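Long-range contact in beta carbonic anhydrase (Burkholderia pseudomallei, PDB 6YJN), which probably catalyses the reversible hydration of carbon dioxide to hydrogencarbonate, using one bound zinc ion per subunit: residues 71-76 / 125-130. Residues are numbered along the deposited sequence; the frame is centred on the assembly and turned at random.
Sequences ANVVVH and HHVQDV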
loop_
_atom_site.group_PDB
_atom_site.type_symbol
_atom_site.label_atom_id
_atom_site.label_comp_id
_atom_site.label_asym_id
_atom_site.label_seq_id
_atom_site.Cartn_x
_atom_site.Cartn_y
_atom_site.Cartn_z
ATOM N N ALA A 71 6.509 1.508 -14.490
ATOM C CA ALA A 71 7.794 2.191 -14.433
ATOM C C ALA A 71 8.756 1.486 -13.486
ATOM O O ALA A 71 9.731 2.095 -13.037
ATOM C CB ALA A 71 7.628 3.645 -14.075
ATOM N N ASN A 72 8.490 0.203 -13.197
ATOM C CA ASN A 72 9.405 -0.582 -12.379
ATOM C C ASN A 72 9.849 0.243 -11.168
ATOM O O ASN A 72 11.027 0.514 -10.983
ATOM C CB ASN A 72 10.607 -1.089 -13.182
ATOM C CG ASN A 72 11.319 -0.003 -13.967
ATOM O OD1 ASN A 72 11.113 0.121 -15.174
ATOM N ND2 ASN A 72 12.139 0.798 -13.298
ATOM N N VAL A 73 8.878 0.657 -10.355
ATOM C CA VAL A 73 9.127 1.473 -9.184
ATOM C C VAL A 73 9.115 0.544 -7.974
ATOM O O VAL A 73 8.214 -0.289 -7.825
ATOM C CB VAL A 73 8.032 2.557 -9.054
ATOM C CG1 VAL A 73 8.255 3.492 -7.880
ATOM C CG2 VAL A 73 7.828 3.350 -10.339
ATOM N N VAL A 74 10.120 0.704 -7.112
ATOM C CA VAL A 74 10.136 0.031 -5.822
ATOM C C VAL A 74 9.875 1.080 -4.745
ATOM O O VAL A 74 10.768 1.868 -4.433
ATOM C CB VAL A 74 11.468 -0.717 -5.591
ATOM C CG1 VAL A 74 11.599 -1.265 -4.182
ATOM C CG2 VAL A 74 11.687 -1.822 -6.613
ATOM N N VAL A 75 8.639 1.098 -4.220
ATOM C CA VAL A 75 8.277 1.936 -3.085
ATOM C C VAL A 75 8.701 1.238 -1.786
ATOM O O VAL A 75 8.476 0.038 -1.605
ATOM C CB VAL A 75 6.782 2.314 -3.093
ATOM C CG1 VAL A 75 6.377 3.142 -1.889
ATOM C CG2 VAL A 75 6.385 3.031 -4.362
ATOM N N HIS A 76 9.351 2.012 -0.903
ATOM C CA HIS A 76 9.821 1.554 0.391
ATOM C C HIS A 76 8.724 0.754 1.088
ATOM O O HIS A 76 9.002 -0.195 1.817
ATOM C CB HIS A 76 10.134 2.771 1.263
ATOM C CG HIS A 76 11.337 3.534 0.845
ATOM N ND1 HIS A 76 12.497 2.915 0.439
ATOM C CD2 HIS A 76 11.589 4.862 0.833
ATOM C CE1 HIS A 76 13.403 3.839 0.157
ATOM N NE2 HIS A 76 12.872 5.049 0.398
ATOM N N HIS A 125 4.672 9.891 -9.383
ATOM C CA HIS A 125 5.329 10.891 -8.568
ATOM C C HIS A 125 6.678 10.359 -8.117
ATOM O O HIS A 125 7.656 11.105 -8.074
ATOM C CB HIS A 125 4.455 11.288 -7.385
ATOM C CG HIS A 125 3.420 12.294 -7.749
ATOM N ND1 HIS A 125 3.733 13.460 -8.417
ATOM C CD2 HIS A 125 2.087 12.326 -7.522
ATOM C CE1 HIS A 125 2.629 14.165 -8.596
ATOM N NE2 HIS A 125 1.601 13.492 -8.045
ATOM N N HIS A 126 6.695 9.056 -7.829
ATOM C CA HIS A 126 7.909 8.352 -7.462
ATOM C C HIS A 126 9.022 8.629 -8.474
ATOM O O HIS A 126 10.181 8.819 -8.101
ATOM C CB HIS A 126 7.609 6.866 -7.257
ATOM C CG HIS A 126 6.634 6.608 -6.153
ATOM N ND1 HIS A 126 6.839 7.049 -4.854
ATOM C CD2 HIS A 126 5.448 5.949 -6.134
ATOM C CE1 HIS A 126 5.821 6.668 -4.095
ATOM N NE2 HIS A 126 4.954 5.997 -4.856
ATOM N N VAL A 127 8.652 8.688 -9.754
ATOM C CA VAL A 127 9.609 8.844 -10.830
ATOM C C VAL A 127 9.922 10.328 -11.004
ATOM O O VAL A 127 11.069 10.712 -11.255
ATOM C CB VAL A 127 9.050 8.204 -12.107
ATOM C CG1 VAL A 127 9.830 8.599 -13.347
ATOM C CG2 VAL A 127 8.949 6.691 -11.962
ATOM N N GLN A 128 8.903 11.170 -10.832
ATOM C CA GLN A 128 9.156 12.601 -10.791
ATOM C C GLN A 128 10.208 12.910 -9.713
ATOM O O GLN A 128 10.983 13.866 -9.833
ATOM C CB GLN A 128 7.831 13.345 -10.609
ATOM C CG GLN A 128 7.023 13.478 -11.888
ATOM C CD GLN A 128 5.607 13.935 -11.631
ATOM O OE1 GLN A 128 4.639 13.172 -11.720
ATOM N NE2 GLN A 128 5.475 15.201 -11.276
ATOM N N ASP A 129 10.237 12.082 -8.656
ATOM C CA ASP A 129 11.109 12.331 -7.522
ATOM C C ASP A 129 12.549 12.146 -7.984
ATOM O O ASP A 129 13.429 12.947 -7.673
ATOM C CB ASP A 129 10.748 11.454 -6.322
ATOM C CG ASP A 129 9.526 11.920 -5.537
ATOM O OD1 ASP A 129 8.940 12.963 -5.901
ATOM O OD2 ASP A 129 9.161 11.232 -4.566
ATOM N N VAL A 130 12.764 11.093 -8.769
ATOM C CA VAL A 130 14.079 10.853 -9.324
ATOM C C VAL A 130 14.454 12.027 -10.224
ATOM O O VAL A 130 15.618 12.421 -10.258
ATOM C CB VAL A 130 14.144 9.516 -10.088
ATOM C CG1 VAL A 130 15.548 9.244 -10.618
ATOM C CG2 VAL A 130 13.659 8.349 -9.244
#
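Ala71 begins the contact with its CB set against Val127 CG2 at 3.9 Å. The side chain of this alanine also lies about 6 Å from the zinc ion and about 5 Å from those of its ligands Cys46 and Cys105, which places this end of the contact next to the metal site. Val73 points toward the helix and divides its branches between two successive residues. CG2, which lies opposite the carbonyl carbon about the CA–CB bond, meets the same Val127 methyl at 3.9 Å; CG1, turned away from the backbone N (chi1 -178°), reaches 3.5 Å from His126 CB. The backbone stays extended through Val74, which points away to Ile44 of strand 41-46; its backbone N and O are hydrogen-bonded to the side chains of Gln159 and Asn162 of helix 145-165. Val75 repeats the rotamer of Val73, and its CG2 sits over one face of the His126 imidazole, a CH-pi contact 3.6 Å from the ring centroid and 21° off the normal. The methyl is displaced toward the rim, and Val75 CG2 is closest to His126 NE2. That nitrogen is hydrogen-bonded to Thr77 OG1 of the second subunit, which would help to hold the ring in this orientation while Val75 packs on its face. No hydrogen bond joins the two segments; they meet through methyl groups, the His126 CB and one face of its imidazole. Segment 71-76, linking strand 64-69 to helix 79-92, thus runs between the central sheet and helix 120-133, with His126 at the subunit interface.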